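Long-range contacts in TIGR00725 family protein (Thermotoga maritima, PDB 1RCU), which is of unknown function but has the Rossmann-like fold of the SLOG family, whose members probably bind nucleotides or nucleotide-derived ligands: residues V61-R66 with G82-I87; L72-V77 with A93-L98; I87-E92 with L106-R111; L115-D120 with Y139-P144. One frame throughout, in Å; residues are numbered along the deposited sequence.

How the contacts relate
Contact 1 is buried: two neighbouring parallel strands, joined by backbone hydrogen bonds and covered mostly by apolar side chains. The other three are partly buried. Contact 2 ties helix 68-79, the connection between those strands, to the loop after strand 84-88 and relies on an aromatic face. Contact 3, the farthest from the chain's centre (about 16 Å between centres), continues from contact 1 through Ile87 and sets the end of strand 84-88 against the start of helix 108-116, with a proline, an arginine and a salt bridge from Glu92 back to Arg66. Contact 4 takes up the far end of that helix, where a lysine ammonium hydrogen-bonds to a backbone carbonyl. Contacts 2 and 4 do not touch.

Contact 1 (V61-R66 with G82-I87); sequences VFNGGR and GTVVGI
Phe62 lays its ring alongside Val85, the two side chains projecting from the same face of neighbouring parallel strands. Val85 CB stands over one ring face, displaced toward the rim and 4.1 Å from the Phe62 centroid, a CH-pi contact; Phe62 CE2 comes within 3.8 Å of Val85 CG1. Ile87 meets the ring at its edge, its CD1 4.2 Å from Phe62 CD2. Replacing Phe62 by alanine would remove this ring and is likely to open a gap beside Val85 and Ile87. The opposite face of the sheet carries Val61, Val84 and Asn63. Val84 CG2, held anti to its backbone N, touches Val61 CG1 at 4.0 Å and Asn63 ND2 at 3.3 Å. Asn63 CG sits between its own N and carbonyl carbon (chi1 61°), turning OD1 back to accept from Gly65 N at 2.8 Å, in the carbonyl plane and on a lone pair: an Asx turn. ND2 is satisfied by Ser74 OG of helix 68-79. Backbone bonds such as Val85 N to Val61 O (2.7 Å) and Ile87 N to Asn63 O (3.0 Å) join the strands. The pairing is that of a beta-alpha-beta crossover, connected by helix 68-79, in a Rossmann-like fold.

Contact 2 (L72-V77 with A93-L98); sequences LVSQGV and AGNPYL
Tyr97 lies flat against Gln75 where the loop after strand 84-88, shaped by an Asx turn at Asn95, passes helix 68-79 of the Rossmann-like fold. Over the ring the packing is a face-on stack. Gln75 CB stands above the centre of the Tyr97 ring, 3.8 Å from the centroid and only 3° off the normal, a CH-pi contact. With CG anti to its backbone N (chi1 -174°) and an extended chain beyond, Gln75 runs alongside the ring in the same direction, its CG 3.6 Å from Tyr97 CE1. At the base of the tyrosine, Ser74 CB packs on Tyr97 CB at 3.8 Å. The partly exposed end is polar instead: the Gln75 amide is turned 44° from the ring plane, OE1 lies 3.4 Å from Tyr97 OH, and NE2 bonds to Glu79 of the same helix. On the buried flank, where Leu98 and Asn95 are only thinly covered by the helix, Leu98 CD2 approaches Ser74 OG at 4.1 Å. That hydroxyl is hydrogen-bonded to Met70 O, one turn back, and to Asn63 ND2, while Asn95 ND2 is used by Arg66 O. The other amide atom of this asparagine, OD1, accepts from Tyr97 N at 2.9 Å, in the carbonyl plane.

Contact 3 (I87-E92 with L106-R111); sequences ILPDEE and LDFQMR
Pro89, first residue of a type II' beta turn after strand 84-88, packs on Phe108 and Arg111 in the first turn of helix 108-116, whose N-cap is Asp107. Pro89 CB lies over the Phe108 ring face, offset toward the rim in a CH-pi contact, and Pro89 CG reaches Phe108 CE1 at 3.7 Å. The same CG sits over one guanidinium face of Arg111, with Pro89 CD 3.4 Å from Arg111 NH1. Ile87 O lies at the guanidinium edge, in its plane, 3.1 Å from Arg111 CD. Arg111 leaves the helix with CG anti to its N (chi1 175°), then bends twice, returning NE and NH2 side-on to Phe108 O; the NE bond, at 3.2 Å, uses a lone pair in the carbonyl plane. With a leucine in place of Arg111, Phe108 O would probably lose both these bonds and Pro89 its flat polar cover. Asp90 N donates to Leu106 O at 2.7 Å, the donor tilted 23° from the carbonyl plane. Asp107 OD1 caps Met110 N, and its OD2 forms a salt bridge with Arg117 of the third subunit. The contact links strand 84-88, between strands 60-63 and 100-103, to helix 108-116; just before the helix Leu106 packs on Met110 of the fourth subunit.

Contact 4 (L115-D120 with Y139-P144); sequences LLRNAD and YALGKP
Leu141 is the first residue of 139-144 to reach 115-120, and its two methyls part company. CD1 packs on Leu116 CB at 3.7 Å. CD2 settles over one face of the Arg117 guanidinium, toward its rim and 3.7 Å from Arg117 NH1, the two side chains crossing at about a right angle. Arg117 bends at chi2 (-69°), bringing its end over the leucine, and its NH2 goes on to a salt bridge with Asp107 of the third subunit. Gly142 follows with positive phi in a Schellman motif that ends helix 129-140, its N bonded to Tyr139 O. Both segments are helix-to-strand connections of the parallel sheet, feeding the adjacent strands 121-125 and 145-148. Lys143 comes next. Its chain bends at chi2 (-66°) and is extended from there, carrying NZ across to Ala119 O at 2.7 Å, nearly along the C=O axis (163°). On the way its CE passes 3.4 Å from Leu116 O, the carbonyl that closes the type I turn from Leu116 to Ala119 by accepting from Ala119 N. The ammonium probably polarises the Ala119 carbonyl; the nearby carboxylate of Asp120 has its OD1 5.5 Å from Lys143 NZ, while OD2 accepts from Lys25 N. Pro144 last turns its ring to the next carbonyl along, with CG 3.2 Å from Asp120 O.

Contact 1 (V61-R66 with G82-I87)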
# COMPACT_ATOMS: atom_id res chain seq x y z
N VAL A 61 17.38 8.63 -13.68
CA VAL A 61 17.49 8.70 -12.23
C VAL A 61 16.18 8.82 -11.44
O VAL A 61 15.29 9.59 -11.78
CB VAL A 61 18.45 9.85 -11.81
CG1 VAL A 61 18.68 9.83 -10.29
CG2 VAL A 61 19.80 9.68 -12.53
N PHE A 62 16.08 8.01 -10.39
CA PHE A 62 14.91 7.99 -9.49
C PHE A 62 15.37 8.25 -8.06
O PHE A 62 16.44 7.79 -7.65
CB PHE A 62 14.23 6.62 -9.47
CG PHE A 62 13.37 6.35 -10.64
CD1 PHE A 62 13.94 6.11 -11.88
CD2 PHE A 62 11.98 6.33 -10.51
CE1 PHE A 62 13.14 5.85 -12.99
CE2 PHE A 62 11.16 6.06 -11.61
CZ PHE A 62 11.74 5.82 -12.86
N ASN A 63 14.55 8.97 -7.30
CA ASN A 63 14.83 9.24 -5.90
C ASN A 63 13.55 9.57 -5.14
O ASN A 63 12.49 9.77 -5.74
CB ASN A 63 15.86 10.37 -5.76
CG ASN A 63 15.39 11.68 -6.36
OD1 ASN A 63 14.32 12.18 -6.02
ND2 ASN A 63 16.20 12.24 -7.24
N GLY A 64 13.66 9.62 -3.81
CA GLY A 64 12.52 9.91 -2.95
C GLY A 64 11.88 11.28 -3.09
O GLY A 64 11.00 11.62 -2.30
N GLY A 65 12.35 12.07 -4.06
CA GLY A 65 11.79 13.38 -4.35
C GLY A 65 11.84 14.55 -3.38
O GLY A 65 11.46 15.66 -3.77
N ARG A 66 12.29 14.34 -2.15
CA ARG A 66 12.32 15.43 -1.18
C ARG A 66 13.55 16.34 -1.33
O ARG A 66 14.06 16.55 -2.43
CB ARG A 66 12.29 14.87 0.24
CG ARG A 66 11.27 13.78 0.49
CD ARG A 66 9.93 14.32 0.99
NE ARG A 66 10.03 15.29 2.10
CZ ARG A 66 10.69 15.09 3.24
NH1 ARG A 66 11.33 13.95 3.47
NH2 ARG A 66 10.69 16.05 4.17
N GLY A 82 19.79 15.65 -17.94
CA GLY A 82 19.28 14.31 -17.81
C GLY A 82 17.88 14.36 -17.23
O GLY A 82 17.39 15.43 -16.89
N THR A 83 17.23 13.21 -17.13
CA THR A 83 15.89 13.13 -16.57
C THR A 83 15.95 12.50 -15.19
O THR A 83 16.64 11.50 -15.00
CB THR A 83 14.94 12.27 -17.42
OG1 THR A 83 14.86 12.80 -18.74
CG2 THR A 83 13.53 12.26 -16.79
N VAL A 84 15.23 13.08 -14.24
CA VAL A 84 15.20 12.54 -12.90
C VAL A 84 13.75 12.54 -12.42
O VAL A 84 13.05 13.56 -12.47
CB VAL A 84 16.13 13.35 -11.94
CG1 VAL A 84 15.84 14.80 -12.04
CG2 VAL A 84 15.99 12.84 -10.49
N VAL A 85 13.31 11.38 -11.98
CA VAL A 85 11.94 11.18 -11.53
C VAL A 85 11.83 10.98 -10.03
O VAL A 85 12.55 10.16 -9.45
CB VAL A 85 11.33 9.96 -12.24
CG1 VAL A 85 9.95 9.64 -11.66
CG2 VAL A 85 11.25 10.22 -13.74
N GLY A 86 10.91 11.73 -9.41
CA GLY A 86 10.72 11.62 -7.98
C GLY A 86 9.48 10.85 -7.57
O GLY A 86 8.41 11.02 -8.15
N ILE A 87 9.64 9.97 -6.59
CA ILE A 87 8.53 9.17 -6.06
C ILE A 87 8.28 9.80 -4.70
O ILE A 87 9.09 9.67 -3.79
CB ILE A 87 8.95 7.69 -5.86
CG1 ILE A 87 9.52 7.12 -7.17
CG2 ILE A 87 7.77 6.86 -5.42
CD1 ILE A 87 8.50 6.87 -8.23

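Contact 2 (L72-V77 with A93-L98)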
# COMPACT_ATOMS: atom_id res chain seq x y z
N LEU A 72 19.97 17.68 -4.30
CA LEU A 72 21.25 17.96 -4.92
C LEU A 72 21.59 17.05 -6.09
O LEU A 72 22.12 17.49 -7.12
CB LEU A 72 22.35 17.87 -3.86
CG LEU A 72 22.12 18.83 -2.68
CD1 LEU A 72 23.12 18.52 -1.58
CD2 LEU A 72 22.24 20.28 -3.14
N VAL A 73 21.27 15.77 -5.94
CA VAL A 73 21.52 14.82 -7.01
C VAL A 73 20.62 15.21 -8.18
O VAL A 73 21.05 15.18 -9.34
CB VAL A 73 21.25 13.39 -6.54
CG1 VAL A 73 20.97 12.49 -7.72
CG2 VAL A 73 22.46 12.88 -5.76
N SER A 74 19.38 15.60 -7.88
CA SER A 74 18.46 16.00 -8.93
C SER A 74 18.96 17.24 -9.67
O SER A 74 18.91 17.31 -10.89
CB SER A 74 17.10 16.25 -8.32
OG SER A 74 16.61 15.07 -7.70
N GLN A 75 19.44 18.22 -8.91
CA GLN A 75 19.97 19.44 -9.51
C GLN A 75 21.07 19.05 -10.49
O GLN A 75 21.15 19.55 -11.61
CB GLN A 75 20.55 20.37 -8.45
CG GLN A 75 20.99 21.74 -8.94
CD GLN A 75 21.74 22.51 -7.87
OE1 GLN A 75 21.24 22.69 -6.76
NE2 GLN A 75 22.95 22.95 -8.19
N GLY A 76 21.92 18.14 -10.05
CA GLY A 76 23.02 17.69 -10.89
C GLY A 76 22.56 17.02 -12.16
O GLY A 76 23.18 17.19 -13.22
N VAL A 77 21.48 16.25 -12.08
CA VAL A 77 20.97 15.56 -13.25
C VAL A 77 20.39 16.56 -14.23
O VAL A 77 20.67 16.51 -15.43
CB VAL A 77 19.89 14.53 -12.86
CG1 VAL A 77 19.31 13.91 -14.12
CG2 VAL A 77 20.47 13.45 -11.96
N ALA A 93 5.11 17.67 -2.46
CA ALA A 93 5.42 18.56 -3.57
C ALA A 93 6.65 18.16 -4.37
O ALA A 93 6.64 18.19 -5.61
CB ALA A 93 5.59 19.97 -3.03
N GLY A 94 7.71 17.79 -3.66
CA GLY A 94 8.94 17.40 -4.32
C GLY A 94 9.89 18.57 -4.51
O GLY A 94 9.47 19.72 -4.53
N ASN A 95 11.17 18.27 -4.66
CA ASN A 95 12.15 19.33 -4.85
C ASN A 95 11.91 19.93 -6.24
O ASN A 95 11.35 19.27 -7.12
CB ASN A 95 13.57 18.76 -4.68
CG ASN A 95 13.96 17.78 -5.78
OD1 ASN A 95 14.06 18.15 -6.95
ND2 ASN A 95 14.19 16.53 -5.40
N PRO A 96 12.33 21.19 -6.45
CA PRO A 96 12.13 21.86 -7.74
C PRO A 96 13.00 21.46 -8.94
O PRO A 96 13.08 22.20 -9.92
CB PRO A 96 12.31 23.33 -7.38
CG PRO A 96 13.38 23.27 -6.35
CD PRO A 96 12.90 22.12 -5.47
N TYR A 97 13.64 20.29 -8.89
CA TYR A 97 14.46 19.88 -10.02
C TYR A 97 13.94 18.60 -10.64
O TYR A 97 14.53 18.09 -11.59
CB TYR A 97 15.89 19.66 -9.57
CG TYR A 97 16.54 20.89 -8.98
CD1 TYR A 97 17.01 21.93 -9.80
CD2 TYR A 97 16.70 21.01 -7.59
CE1 TYR A 97 17.61 23.05 -9.25
CE2 TYR A 97 17.29 22.13 -7.03
CZ TYR A 97 17.75 23.14 -7.86
OH TYR A 97 18.32 24.25 -7.30
N LEU A 98 12.82 18.11 -10.14
CA LEU A 98 12.25 16.88 -10.65
C LEU A 98 11.70 17.03 -12.07
O LEU A 98 10.94 17.96 -12.36
CB LEU A 98 11.16 16.37 -9.70
CG LEU A 98 11.59 15.97 -8.29
CD1 LEU A 98 10.36 15.57 -7.50
CD2 LEU A 98 12.58 14.82 -8.36

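Contact 3 (I87-E92 with L106-R111)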
# COMPACT_ATOMS: atom_id res chain seq x y z
N ILE A 87 9.64 9.97 -6.59
CA ILE A 87 8.53 9.17 -6.06
C ILE A 87 8.28 9.80 -4.70
O ILE A 87 9.09 9.67 -3.79
CB ILE A 87 8.95 7.69 -5.86
CG1 ILE A 87 9.52 7.12 -7.17
CG2 ILE A 87 7.77 6.86 -5.42
CD1 ILE A 87 8.50 6.87 -8.23
N LEU A 88 7.16 10.49 -4.58
CA LEU A 88 6.82 11.20 -3.36
C LEU A 88 5.91 10.52 -2.37
O LEU A 88 4.94 9.86 -2.73
CB LEU A 88 6.19 12.55 -3.71
CG LEU A 88 7.08 13.57 -4.41
CD1 LEU A 88 6.22 14.52 -5.22
CD2 LEU A 88 7.91 14.32 -3.36
N PRO A 89 6.25 10.66 -1.07
CA PRO A 89 5.43 10.07 -0.02
C PRO A 89 4.20 10.98 0.03
O PRO A 89 4.32 12.18 -0.19
CB PRO A 89 6.32 10.20 1.22
CG PRO A 89 7.14 11.39 0.94
CD PRO A 89 7.49 11.23 -0.51
N ASP A 90 3.04 10.38 0.28
CA ASP A 90 1.80 11.14 0.34
C ASP A 90 1.59 11.97 -0.91
O ASP A 90 2.00 11.56 -2.00
CB ASP A 90 1.78 12.07 1.56
CG ASP A 90 0.77 11.64 2.61
OD1 ASP A 90 1.09 10.74 3.42
OD2 ASP A 90 -0.36 12.19 2.62
N GLU A 91 0.97 13.13 -0.75
CA GLU A 91 0.72 14.03 -1.86
C GLU A 91 1.70 15.20 -1.78
O GLU A 91 1.34 16.35 -2.03
CB GLU A 91 -0.73 14.53 -1.82
CG GLU A 91 -1.73 13.39 -2.03
CD GLU A 91 -3.16 13.87 -2.17
OE1 GLU A 91 -3.72 14.39 -1.19
OE2 GLU A 91 -3.72 13.73 -3.28
N GLU A 92 2.94 14.87 -1.44
CA GLU A 92 4.01 15.85 -1.31
C GLU A 92 4.26 16.65 -2.58
O GLU A 92 3.72 16.37 -3.65
CB GLU A 92 5.31 15.19 -0.87
CG GLU A 92 5.37 14.91 0.62
CD GLU A 92 6.78 15.02 1.16
OE1 GLU A 92 7.50 15.94 0.72
OE2 GLU A 92 7.17 14.20 2.02
N LEU A 106 1.34 7.31 -0.14
CA LEU A 106 1.90 6.32 0.77
C LEU A 106 2.83 6.99 1.78
O LEU A 106 3.40 8.04 1.50
CB LEU A 106 2.69 5.25 -0.01
CG LEU A 106 2.03 3.99 -0.61
CD1 LEU A 106 0.51 4.06 -0.53
CD2 LEU A 106 2.53 3.82 -2.06
N ASP A 107 2.98 6.39 2.95
CA ASP A 107 3.91 6.96 3.93
C ASP A 107 5.34 6.73 3.45
O ASP A 107 5.58 6.04 2.47
CB ASP A 107 3.71 6.33 5.32
CG ASP A 107 3.89 4.81 5.32
OD1 ASP A 107 4.90 4.30 4.79
OD2 ASP A 107 3.00 4.12 5.87
N PHE A 108 6.29 7.31 4.18
CA PHE A 108 7.71 7.23 3.84
C PHE A 108 8.31 5.87 3.47
O PHE A 108 8.95 5.75 2.43
CB PHE A 108 8.53 7.85 4.98
CG PHE A 108 8.45 9.34 5.02
CD1 PHE A 108 9.19 10.10 4.12
CD2 PHE A 108 7.57 9.99 5.89
CE1 PHE A 108 9.06 11.48 4.08
CE2 PHE A 108 7.43 11.37 5.86
CZ PHE A 108 8.18 12.12 4.95
N GLN A 109 8.09 4.88 4.32
CA GLN A 109 8.63 3.54 4.10
C GLN A 109 8.05 2.80 2.90
O GLN A 109 8.79 2.24 2.09
CB GLN A 109 8.48 2.72 5.39
CG GLN A 109 9.55 3.01 6.43
CD GLN A 109 9.58 4.47 6.85
OE1 GLN A 109 8.66 4.98 7.48
NE2 GLN A 109 10.67 5.16 6.49
N MSE A 110 6.73 2.79 2.78
CA MSE A 110 6.12 2.11 1.64
C MSE A 110 6.45 2.82 0.33
O MSE A 110 6.65 2.17 -0.70
CB MSE A 110 4.61 2.01 1.88
CG MSE A 110 4.31 1.06 3.03
SE MSE A 110 2.46 0.74 3.37
CE MSE A 110 1.90 2.59 3.57
N ARG A 111 6.52 4.15 0.37
CA ARG A 111 6.89 4.94 -0.80
C ARG A 111 8.27 4.45 -1.26
O ARG A 111 8.55 4.35 -2.45
CB ARG A 111 6.95 6.42 -0.41
CG ARG A 111 7.44 7.39 -1.48
CD ARG A 111 8.94 7.69 -1.45
NE ARG A 111 9.49 7.56 -0.11
CZ ARG A 111 10.21 8.49 0.51
NH1 ARG A 111 10.48 9.64 -0.09
NH2 ARG A 111 10.67 8.25 1.72

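Contact 4 (L115-D120 with Y139-P144)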
# COMPACT_ATOMS: atom_id res chain seq x y z
N LEU A 115 9.69 2.81 -4.72
CA LEU A 115 10.83 3.52 -5.29
C LEU A 115 11.88 2.48 -5.69
O LEU A 115 12.47 2.57 -6.77
CB LEU A 115 11.42 4.46 -4.25
CG LEU A 115 12.47 5.53 -4.55
CD1 LEU A 115 13.61 5.33 -3.62
CD2 LEU A 115 12.91 5.48 -6.00
N LEU A 116 12.08 1.49 -4.82
CA LEU A 116 13.05 0.43 -5.07
C LEU A 116 12.70 -0.47 -6.25
O LEU A 116 13.58 -1.07 -6.86
CB LEU A 116 13.22 -0.43 -3.82
CG LEU A 116 14.01 0.24 -2.70
CD1 LEU A 116 13.87 -0.60 -1.43
CD2 LEU A 116 15.48 0.43 -3.11
N ARG A 117 11.41 -0.58 -6.58
CA ARG A 117 10.97 -1.41 -7.69
C ARG A 117 11.44 -0.79 -8.99
O ARG A 117 11.48 -1.45 -10.02
CB ARG A 117 9.44 -1.50 -7.72
CG ARG A 117 8.78 -2.09 -6.48
CD ARG A 117 9.09 -3.57 -6.36
NE ARG A 117 8.40 -4.19 -5.24
CZ ARG A 117 8.49 -5.49 -4.96
NH1 ARG A 117 9.24 -6.29 -5.73
NH2 ARG A 117 7.87 -6.01 -3.91
N ASN A 118 11.79 0.49 -8.94
CA ASN A 118 12.23 1.17 -10.14
C ASN A 118 13.74 1.22 -10.27
O ASN A 118 14.28 2.09 -10.95
CB ASN A 118 11.67 2.59 -10.17
CG ASN A 118 10.18 2.61 -10.43
OD1 ASN A 118 9.73 2.51 -11.58
ND2 ASN A 118 9.39 2.73 -9.36
N ALA A 119 14.43 0.26 -9.66
CA ALA A 119 15.88 0.27 -9.73
C ALA A 119 16.54 -0.95 -10.34
O ALA A 119 16.12 -2.08 -10.12
CB ALA A 119 16.47 0.51 -8.32
N ASP A 120 17.59 -0.69 -11.11
CA ASP A 120 18.41 -1.76 -11.67
C ASP A 120 19.60 -1.79 -10.73
O ASP A 120 20.32 -2.78 -10.64
CB ASP A 120 18.89 -1.43 -13.07
CG ASP A 120 17.78 -1.47 -14.09
OD1 ASP A 120 17.01 -2.46 -14.07
OD2 ASP A 120 17.67 -0.54 -14.92
N TYR A 139 18.30 -4.80 -0.98
CA TYR A 139 18.92 -6.11 -0.89
C TYR A 139 17.91 -7.26 -0.85
O TYR A 139 18.10 -8.30 -1.47
CB TYR A 139 19.83 -6.15 0.33
CG TYR A 139 20.35 -7.52 0.68
CD1 TYR A 139 19.66 -8.35 1.57
CD2 TYR A 139 21.54 -7.99 0.13
CE1 TYR A 139 20.12 -9.60 1.89
CE2 TYR A 139 22.02 -9.25 0.46
CZ TYR A 139 21.31 -10.05 1.34
OH TYR A 139 21.81 -11.28 1.68
N ALA A 140 16.82 -7.06 -0.11
CA ALA A 140 15.80 -8.09 -0.00
C ALA A 140 15.11 -8.30 -1.34
O ALA A 140 14.57 -9.37 -1.59
CB ALA A 140 14.79 -7.69 1.04
N LEU A 141 15.14 -7.28 -2.20
CA LEU A 141 14.51 -7.33 -3.52
C LEU A 141 15.47 -7.76 -4.65
O LEU A 141 15.08 -7.86 -5.81
CB LEU A 141 13.90 -5.95 -3.86
CG LEU A 141 12.79 -5.35 -2.98
CD1 LEU A 141 12.31 -4.01 -3.57
CD2 LEU A 141 11.62 -6.33 -2.88
N GLY A 142 16.74 -8.00 -4.32
CA GLY A 142 17.69 -8.42 -5.33
C GLY A 142 18.29 -7.29 -6.16
O GLY A 142 18.78 -7.50 -7.28
N LYS A 143 18.28 -6.08 -5.61
CA LYS A 143 18.81 -4.92 -6.31
C LYS A 143 20.22 -4.64 -5.84
O LYS A 143 20.44 -4.46 -4.65
CB LYS A 143 17.96 -3.69 -6.04
CG LYS A 143 16.47 -3.90 -6.26
CD LYS A 143 16.19 -4.16 -7.72
CE LYS A 143 14.71 -4.01 -8.04
NZ LYS A 143 14.48 -4.19 -9.49
N PRO A 144 21.19 -4.63 -6.75
CA PRO A 144 22.55 -4.35 -6.31
C PRO A 144 22.61 -2.93 -5.75
O PRO A 144 22.00 -2.01 -6.29
CB PRO A 144 23.38 -4.52 -7.58
CG PRO A 144 22.38 -4.22 -8.67
CD PRO A 144 21.15 -4.93 -8.19